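Local atomic coordinates of protein LURP-one-related 15 (Arabidopsis thaliana, PDB entry 1ZXU), a protein that is of unknown function but might be related to the phospholipid scramblases and the tubby-like superfamily of membrane-tethered transcription factors. Residues Thr129-Lys139 / Arg143-Arg155. Sequence-based numbering, arbitrary orientation.
Sequences TKLDVFLGHNK and RCDFRVKGSWLER
Asp145 OD2 is gripped by two donors where strands 131-135 and 146-149 meet near their connecting loop. Leu135 N donates to Asp145 OD2 over 2.7 Å on the anti side, tilted 29° out of the carboxylate plane, while Asn138 ND2 reaches Asp145 OD2 at 2.9 Å from the other face, well above that plane. Asn138 CG stands anti to its own N (chi1 -177°), which carries the amide across the hairpin; the same ND2 also donates to Arg143 O, with both acceptors close to the amide plane. Asn138 OD1 is taken up by Asp140 N, so bonds at both ends should fix the amide's rotation. A water links Asp145 OD1 to His137 NE2, weakly on the histidine side.

The N-to-C directions of strands 131-135 and 146-149 lie 167° apart, so the ladder is antiparallel, but it carries two classic beta bulges: Lys130 and Leu131 both donate to Val148 O, and Asp145 and Phe146 to Val133 O. Between them, Val148 N donates to Leu131 O (2.8 Å) and Val133 N to Phe146 O.

Among apolar contacts, Cys144 CB sits over one face of the Phe134 ring, 4.0 Å from its centroid, a CH-pi contact. On the sheet face with Leu131 and Val148, Val133 CB meets Phe146 CB at 3.9 Å; Phe146 also touches Phe199 of helix 197-211. This is a bulged antiparallel beta hairpin within the closed 12-stranded barrel around a helix, the fold of tubby-like proteins.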
ATOM      1  N   THR A 129       1.005   5.691 -15.067  1.00 43.82           N
ATOM      2  CA  THR A 129       1.165   4.558 -15.979  1.00 42.47           C
ATOM      3  C   THR A 129       0.650   3.215 -15.462  1.00 39.48           C
ATOM      4  O   THR A 129      -0.089   2.571 -16.173  1.00 42.50           O
ATOM      5  CB  THR A 129       2.583   4.505 -16.763  1.00 43.51           C
ATOM      6  OG1 THR A 129       3.653   3.902 -15.996  1.00 43.79           O
ATOM      7  CG2 THR A 129       2.983   5.907 -17.217  1.00 45.30           C
ATOM      8  N   LYS A 130       0.957   2.805 -14.232  1.00 33.45           N
ATOM      9  CA  LYS A 130       0.574   1.467 -13.793  1.00 29.76           C
ATOM     10  C   LYS A 130      -0.732   1.442 -12.922  1.00 26.35           C
ATOM     11  O   LYS A 130      -1.631   0.608 -13.146  1.00 25.81           O
ATOM     12  CB  LYS A 130       1.744   0.830 -13.044  1.00 33.51           C
ATOM     13  CG  LYS A 130       1.562  -0.613 -12.634  1.00 40.87           C
ATOM     14  CD  LYS A 130       2.919  -1.293 -12.416  1.00 49.76           C
ATOM     15  CE  LYS A 130       2.790  -2.731 -11.864  1.00 46.34           C
ATOM     16  NZ  LYS A 130       1.728  -3.574 -12.487  1.00 40.56           N
ATOM     17  N   LEU A 131      -0.792   2.326 -11.919  1.00 18.03           N
ATOM     18  CA  LEU A 131      -1.960   2.401 -11.033  1.00 13.88           C
ATOM     19  C   LEU A 131      -2.312   3.906 -10.786  1.00 14.17           C
ATOM     20  O   LEU A 131      -1.431   4.737 -10.611  1.00 16.49           O
ATOM     21  CB  LEU A 131      -1.671   1.735  -9.669  1.00 14.66           C
ATOM     22  CG  LEU A 131      -1.234   0.275  -9.603  1.00 20.05           C
ATOM     23  CD1 LEU A 131      -0.853  -0.059  -8.152  1.00 19.36           C
ATOM     24  CD2 LEU A 131      -2.423  -0.650 -10.082  1.00 20.19           C
ATOM     25  N   ASP A 132      -3.600   4.234 -10.767  1.00 13.61           N
ATOM     26  CA  ASP A 132      -4.087   5.564 -10.370  1.00 11.96           C
ATOM     27  C   ASP A 132      -4.896   5.423  -9.100  1.00 14.17           C
ATOM     28  O   ASP A 132      -5.727   4.509  -8.993  1.00 14.28           O
ATOM     29  CB  ASP A 132      -5.001   6.136 -11.450  1.00 15.43           C
ATOM     30  CG  ASP A 132      -4.206   6.492 -12.711  1.00 28.06           C
ATOM     31  OD1 ASP A 132      -3.018   6.855 -12.576  1.00 29.27           O
ATOM     32  OD2 ASP A 132      -4.756   6.400 -13.807  1.00 28.79           O
ATOM     33  N   VAL A 133      -4.652   6.334  -8.160  1.00 12.92           N
ATOM     34  CA  VAL A 133      -5.343   6.306  -6.888  1.00 11.99           C
ATOM     35  C   VAL A 133      -6.225   7.519  -6.760  1.00 12.37           C
ATOM     36  O   VAL A 133      -5.757   8.648  -6.948  1.00 12.58           O
ATOM     37  CB  VAL A 133      -4.293   6.375  -5.731  1.00 14.58           C
ATOM     38  CG1 VAL A 133      -5.041   6.337  -4.375  1.00 13.21           C
ATOM     39  CG2 VAL A 133      -3.292   5.212  -5.936  1.00 14.06           C
ATOM     40  N   PHE A 134      -7.457   7.296  -6.350  1.00 14.35           N
ATOM     41  CA  PHE A 134      -8.464   8.373  -6.125  1.00 13.41           C
ATOM     42  C   PHE A 134      -8.949   8.323  -4.694  1.00 13.61           C
ATOM     43  O   PHE A 134      -9.520   7.326  -4.276  1.00 15.20           O
ATOM     44  CB  PHE A 134      -9.652   8.160  -7.055  1.00 15.84           C
ATOM     45  CG  PHE A 134      -9.254   8.109  -8.497  1.00 14.98           C
ATOM     46  CD1 PHE A 134      -9.282   9.260  -9.271  1.00 24.54           C
ATOM     47  CD2 PHE A 134      -8.866   6.902  -9.052  1.00 13.32           C
ATOM     48  CE1 PHE A 134      -8.896   9.215 -10.607  1.00 22.55           C
ATOM     49  CE2 PHE A 134      -8.424   6.851 -10.372  1.00 17.57           C
ATOM     50  CZ  PHE A 134      -8.476   8.059 -11.134  1.00 15.07           C
ATOM     51  N   LEU A 135      -8.730   9.399  -3.938  1.00 12.82           N
ATOM     52  CA  LEU A 135      -9.215   9.406  -2.561  1.00 15.57           C
ATOM     53  C   LEU A 135     -10.743   9.321  -2.523  1.00 17.07           C
ATOM     54  O   LEU A 135     -11.418   9.719  -3.499  1.00 17.90           O
ATOM     55  CB  LEU A 135      -8.705  10.655  -1.805  1.00 16.88           C
ATOM     56  CG  LEU A 135      -7.176  10.765  -1.713  1.00 17.41           C
ATOM     57  CD1 LEU A 135      -6.817  12.206  -1.226  1.00 24.39           C
ATOM     58  CD2 LEU A 135      -6.601   9.710  -0.780  1.00 21.07           C
ATOM     59  N   GLY A 136     -11.272   8.821  -1.413  1.00 19.46           N
ATOM     60  CA  GLY A 136     -12.708   8.552  -1.277  1.00 21.45           C
ATOM     61  C   GLY A 136     -13.589   9.750  -1.630  1.00 23.44           C
ATOM     62  O   GLY A 136     -14.682   9.553  -2.179  1.00 25.18           O
ATOM     63  N   HIS A 137     -13.126  10.981  -1.353  1.00 24.04           N
ATOM     64  CA  HIS A 137     -13.920  12.208  -1.590  1.00 28.68           C
ATOM     65  C   HIS A 137     -13.740  12.764  -2.990  1.00 27.28           C
ATOM     66  O   HIS A 137     -14.319  13.811  -3.345  1.00 27.32           O
ATOM     67  CB  HIS A 137     -13.487  13.319  -0.611  1.00 31.44           C
ATOM     68  CG  HIS A 137     -12.063  13.771  -0.814  1.00 36.38           C
ATOM     69  ND1 HIS A 137     -11.028  13.379   0.013  1.00 40.95           N
ATOM     70  CD2 HIS A 137     -11.500  14.540  -1.779  1.00 42.01           C
ATOM     71  CE1 HIS A 137      -9.899  13.912  -0.415  1.00 42.34           C
ATOM     72  NE2 HIS A 137     -10.155  14.609  -1.510  1.00 39.83           N
ATOM     73  N   ASN A 138     -12.897  12.108  -3.785  1.00 23.43           N
ATOM     74  CA  ASN A 138     -12.621  12.557  -5.126  1.00 22.76           C
ATOM     75  C   ASN A 138     -13.667  11.945  -6.044  1.00 25.68           C
ATOM     76  O   ASN A 138     -13.514  10.821  -6.516  1.00 26.55           O
ATOM     77  CB  ASN A 138     -11.195  12.142  -5.548  1.00 20.33           C
ATOM     78  CG  ASN A 138     -10.797  12.653  -6.940  1.00 22.28           C
ATOM     79  OD1 ASN A 138     -11.652  13.143  -7.727  1.00 20.61           O
ATOM     80  ND2 ASN A 138      -9.482  12.560  -7.253  1.00 21.33           N
ATOM     81  N   LYS A 139     -14.720  12.707  -6.324  1.00 29.82           N
ATOM     82  CA  LYS A 139     -15.838  12.167  -7.090  1.00 36.90           C
ATOM     83  C   LYS A 139     -15.534  12.132  -8.594  1.00 38.24           C
ATOM     84  O   LYS A 139     -16.282  11.540  -9.350  1.00 40.37           O
ATOM     85  CB  LYS A 139     -17.151  12.923  -6.751  1.00 37.13           C
ATOM     86  CG  LYS A 139     -17.022  14.449  -6.693  1.00 40.57           C
ATOM     87  CD  LYS A 139     -18.390  15.147  -6.432  1.00 41.79           C
ATOM     88  CE  LYS A 139     -18.366  16.641  -6.832  1.00 48.91           C
ATOM     89  NZ  LYS A 139     -18.050  17.556  -5.682  1.00 56.63           N
ATOM     90  N   ARG A 143      -9.000  13.434 -12.213  1.00 39.88           N
ATOM     91  CA  ARG A 143      -7.628  13.658 -11.870  1.00 36.65           C
ATOM     92  C   ARG A 143      -7.372  12.656 -10.731  1.00 32.08           C
ATOM     93  O   ARG A 143      -8.122  12.631  -9.772  1.00 27.37           O
ATOM     94  CB  ARG A 143      -7.442  15.089 -11.359  1.00 37.93           C
ATOM     95  CG  ARG A 143      -6.046  15.337 -10.769  1.00 47.95           C
ATOM     96  CD  ARG A 143      -6.086  15.819  -9.288  1.00 60.55           C
ATOM     97  NE  ARG A 143      -5.599  17.188  -9.115  1.00 64.87           N
ATOM     98  CZ  ARG A 143      -4.383  17.602  -9.471  1.00 68.22           C
ATOM     99  NH1 ARG A 143      -3.529  16.759 -10.042  1.00 67.87           N
ATOM    100  NH2 ARG A 143      -4.025  18.867  -9.278  1.00 69.85           N
ATOM    101  N   CYS A 144      -6.339  11.830 -10.832  1.00 28.47           N
ATOM    102  CA  CYS A 144      -6.022  11.000  -9.655  1.00 23.55           C
ATOM    103  C   CYS A 144      -5.279  11.808  -8.620  1.00 21.18           C
ATOM    104  O   CYS A 144      -4.659  12.855  -8.909  1.00 24.86           O
ATOM    105  CB  CYS A 144      -5.239   9.760 -10.030  1.00 25.72           C
ATOM    106  SG  CYS A 144      -3.863  10.174 -11.000  1.00 33.37           S
ATOM    107  N   ASP A 145      -5.314  11.326  -7.374  1.00 15.05           N
ATOM    108  CA  ASP A 145      -4.575  11.926  -6.274  1.00 14.40           C
ATOM    109  C   ASP A 145      -3.136  11.425  -6.123  1.00 15.43           C
ATOM    110  O   ASP A 145      -2.253  12.148  -5.649  1.00 15.84           O
ATOM    111  CB  ASP A 145      -5.337  11.680  -4.984  1.00 15.08           C
ATOM    112  CG  ASP A 145      -6.716  12.357  -5.035  1.00 21.88           C
ATOM    113  OD1 ASP A 145      -6.743  13.613  -5.049  1.00 20.82           O
ATOM    114  OD2 ASP A 145      -7.730  11.649  -5.156  1.00 17.06           O
ATOM    115  N   PHE A 146      -2.916  10.184  -6.518  1.00 12.99           N
ATOM    116  CA  PHE A 146      -1.540   9.626  -6.599  1.00 11.90           C
ATOM    117  C   PHE A 146      -1.471   8.744  -7.830  1.00 12.75           C
ATOM    118  O   PHE A 146      -2.504   8.154  -8.275  1.00 14.25           O
ATOM    119  CB  PHE A 146      -1.202   8.765  -5.357  1.00 13.29           C
ATOM    120  CG  PHE A 146      -1.287   9.525  -4.052  1.00 13.52           C
ATOM    121  CD1 PHE A 146      -0.138  10.126  -3.530  1.00 15.19           C
ATOM    122  CD2 PHE A 146      -2.509   9.667  -3.374  1.00 16.05           C
ATOM    123  CE1 PHE A 146      -0.201  10.850  -2.298  1.00 18.08           C
ATOM    124  CE2 PHE A 146      -2.578  10.371  -2.159  1.00 15.81           C
ATOM    125  CZ  PHE A 146      -1.435  10.964  -1.633  1.00 20.58           C
ATOM    126  N   ARG A 147      -0.252   8.523  -8.320  1.00 13.13           N
ATOM    127  CA  ARG A 147      -0.071   7.569  -9.412  1.00 15.52           C
ATOM    128  C   ARG A 147       1.154   6.699  -9.132  1.00 16.37           C
ATOM    129  O   ARG A 147       2.123   7.143  -8.504  1.00 15.84           O
ATOM    130  CB  ARG A 147       0.064   8.239 -10.775  1.00 17.44           C
ATOM    131  CG  ARG A 147       0.958   9.425 -10.826  1.00 30.65           C
ATOM    132  CD  ARG A 147       0.822  10.074 -12.226  1.00 45.15           C
ATOM    133  NE  ARG A 147      -0.085  11.214 -12.202  1.00 50.73           N
ATOM    134  CZ  ARG A 147       0.265  12.424 -11.781  1.00 50.62           C
ATOM    135  NH1 ARG A 147       1.504  12.641 -11.342  1.00 48.27           N
ATOM    136  NH2 ARG A 147      -0.621  13.413 -11.796  1.00 52.95           N
ATOM    137  N   VAL A 148       1.125   5.477  -9.628  1.00 13.67           N
ATOM    138  CA  VAL A 148       2.318   4.637  -9.559  1.00 12.16           C
ATOM    139  C   VAL A 148       2.807   4.363 -10.989  1.00 15.20           C
ATOM    140  O   VAL A 148       2.021   3.960 -11.852  1.00 18.25           O
ATOM    141  CB  VAL A 148       1.969   3.272  -8.887  1.00 14.37           C
ATOM    142  CG1 VAL A 148       3.247   2.435  -8.696  1.00 13.61           C
ATOM    143  CG2 VAL A 148       1.212   3.479  -7.513  1.00 14.47           C
ATOM    144  N   LYS A 149       4.088   4.614 -11.217  1.00 16.47           N
ATOM    145  CA  LYS A 149       4.724   4.347 -12.523  1.00 18.06           C
ATOM    146  C   LYS A 149       5.879   3.379 -12.309  1.00 19.29           C
ATOM    147  O   LYS A 149       6.182   2.997 -11.189  1.00 17.13           O
ATOM    148  CB  LYS A 149       5.257   5.656 -13.066  1.00 17.47           C
ATOM    149  CG  LYS A 149       4.197   6.723 -13.205  1.00 24.40           C
ATOM    150  CD  LYS A 149       4.779   7.980 -13.971  1.00 24.29           C
ATOM    151  CE  LYS A 149       3.639   8.883 -14.431  1.00 41.40           C
ATOM    152  NZ  LYS A 149       4.080  10.276 -14.786  1.00 43.70           N
ATOM    153  N   GLY A 150       6.516   2.938 -13.396  1.00 20.54           N
ATOM    154  CA  GLY A 150       7.688   2.059 -13.251  1.00 20.88           C
ATOM    155  C   GLY A 150       7.232   0.618 -13.259  1.00 23.22           C
ATOM    156  O   GLY A 150       6.055   0.348 -13.472  1.00 26.43           O
ATOM    157  N   SER A 151       8.147  -0.306 -12.997  1.00 21.81           N
ATOM    158  CA  SER A 151       7.849  -1.745 -13.174  1.00 21.97           C
ATOM    159  C   SER A 151       8.092  -2.596 -11.928  1.00 21.45           C
ATOM    160  O   SER A 151       9.164  -2.532 -11.366  1.00 20.09           O
ATOM    161  CB  SER A 151       8.668  -2.291 -14.347  1.00 26.40           C
ATOM    162  OG  SER A 151       8.695  -3.710 -14.338  1.00 32.17           O
ATOM    163  N   TRP A 152       7.075  -3.371 -11.517  1.00 22.21           N
ATOM    164  CA  TRP A 152       7.204  -4.308 -10.404  1.00 22.81           C
ATOM    165  C   TRP A 152       8.323  -5.279 -10.675  1.00 23.61           C
ATOM    166  O   TRP A 152       9.176  -5.497  -9.828  1.00 22.22           O
ATOM    167  CB  TRP A 152       5.890  -5.066 -10.150  1.00 22.86           C
ATOM    168  CG  TRP A 152       5.927  -6.119  -9.107  1.00 22.94           C
ATOM    169  CD1 TRP A 152       6.017  -7.464  -9.298  1.00 30.16           C
ATOM    170  CD2 TRP A 152       5.828  -5.920  -7.684  1.00 24.01           C
ATOM    171  NE1 TRP A 152       6.000  -8.118  -8.071  1.00 31.21           N
ATOM    172  CE2 TRP A 152       5.878  -7.187  -7.081  1.00 24.38           C
ATOM    173  CE3 TRP A 152       5.714  -4.789  -6.882  1.00 25.87           C
ATOM    174  CZ2 TRP A 152       5.831  -7.353  -5.696  1.00 29.76           C
ATOM    175  CZ3 TRP A 152       5.647  -4.945  -5.504  1.00 27.38           C
ATOM    176  CH2 TRP A 152       5.690  -6.224  -4.931  1.00 27.57           C
ATOM    177  N   LEU A 153       8.329  -5.858 -11.869  1.00 22.33           N
ATOM    178  CA  LEU A 153       9.332  -6.887 -12.158  1.00 25.35           C
ATOM    179  C   LEU A 153      10.767  -6.331 -12.248  1.00 22.58           C
ATOM    180  O   LEU A 153      11.721  -7.032 -11.893  1.00 27.83           O
ATOM    181  CB  LEU A 153       8.937  -7.714 -13.392  1.00 27.95           C
ATOM    182  CG  LEU A 153       7.692  -8.617 -13.246  1.00 26.92           C
ATOM    183  CD1 LEU A 153       7.230  -9.173 -14.599  1.00 32.02           C
ATOM    184  CD2 LEU A 153       7.882  -9.717 -12.236  1.00 33.64           C
ATOM    185  N   GLU A 154      10.927  -5.065 -12.627  1.00 22.01           N
ATOM    186  CA  GLU A 154      12.245  -4.410 -12.601  1.00 25.29           C
ATOM    187  C   GLU A 154      12.624  -3.802 -11.230  1.00 24.42           C
ATOM    188  O   GLU A 154      13.767  -3.364 -10.999  1.00 23.51           O
ATOM    189  CB  GLU A 154      12.322  -3.327 -13.707  1.00 26.50           C
ATOM    190  CG  GLU A 154      12.477  -3.960 -15.087  1.00 36.71           C
ATOM    191  CD  GLU A 154      12.452  -2.941 -16.239  1.00 35.51           C
ATOM    192  OE1 GLU A 154      13.179  -1.916 -16.158  1.00 50.71           O
ATOM    193  OE2 GLU A 154      11.691  -3.181 -17.217  1.00 48.88           O
ATOM    194  N   ARG A 155      11.670  -3.833 -10.293  1.00 21.72           N
ATOM    195  CA  ARG A 155      11.874  -3.226  -8.964  1.00 17.47           C
ATOM    196  C   ARG A 155      12.073  -1.711  -9.068  1.00 17.93           C
ATOM    197  O   ARG A 155      12.857  -1.129  -8.289  1.00 18.76           O
ATOM    198  CB  ARG A 155      12.992  -3.892  -8.103  1.00 18.85           C
ATOM    199  CG  ARG A 155      12.914  -5.420  -7.928  1.00 19.66           C
ATOM    200  CD  ARG A 155      11.454  -5.883  -7.747  1.00 20.40           C
ATOM    201  NE  ARG A 155      11.346  -7.273  -7.287  1.00 19.96           N
ATOM    202  CZ  ARG A 155      10.213  -7.929  -7.133  1.00 23.73           C
ATOM    203  NH1 ARG A 155       9.065  -7.363  -7.474  1.00 25.96           N
ATOM    204  NH2 ARG A 155      10.233  -9.170  -6.639  1.00 22.20           N
TER
HETATM  205  O   HOH W   1      -9.255  14.851  -4.515  1.00 40.42           O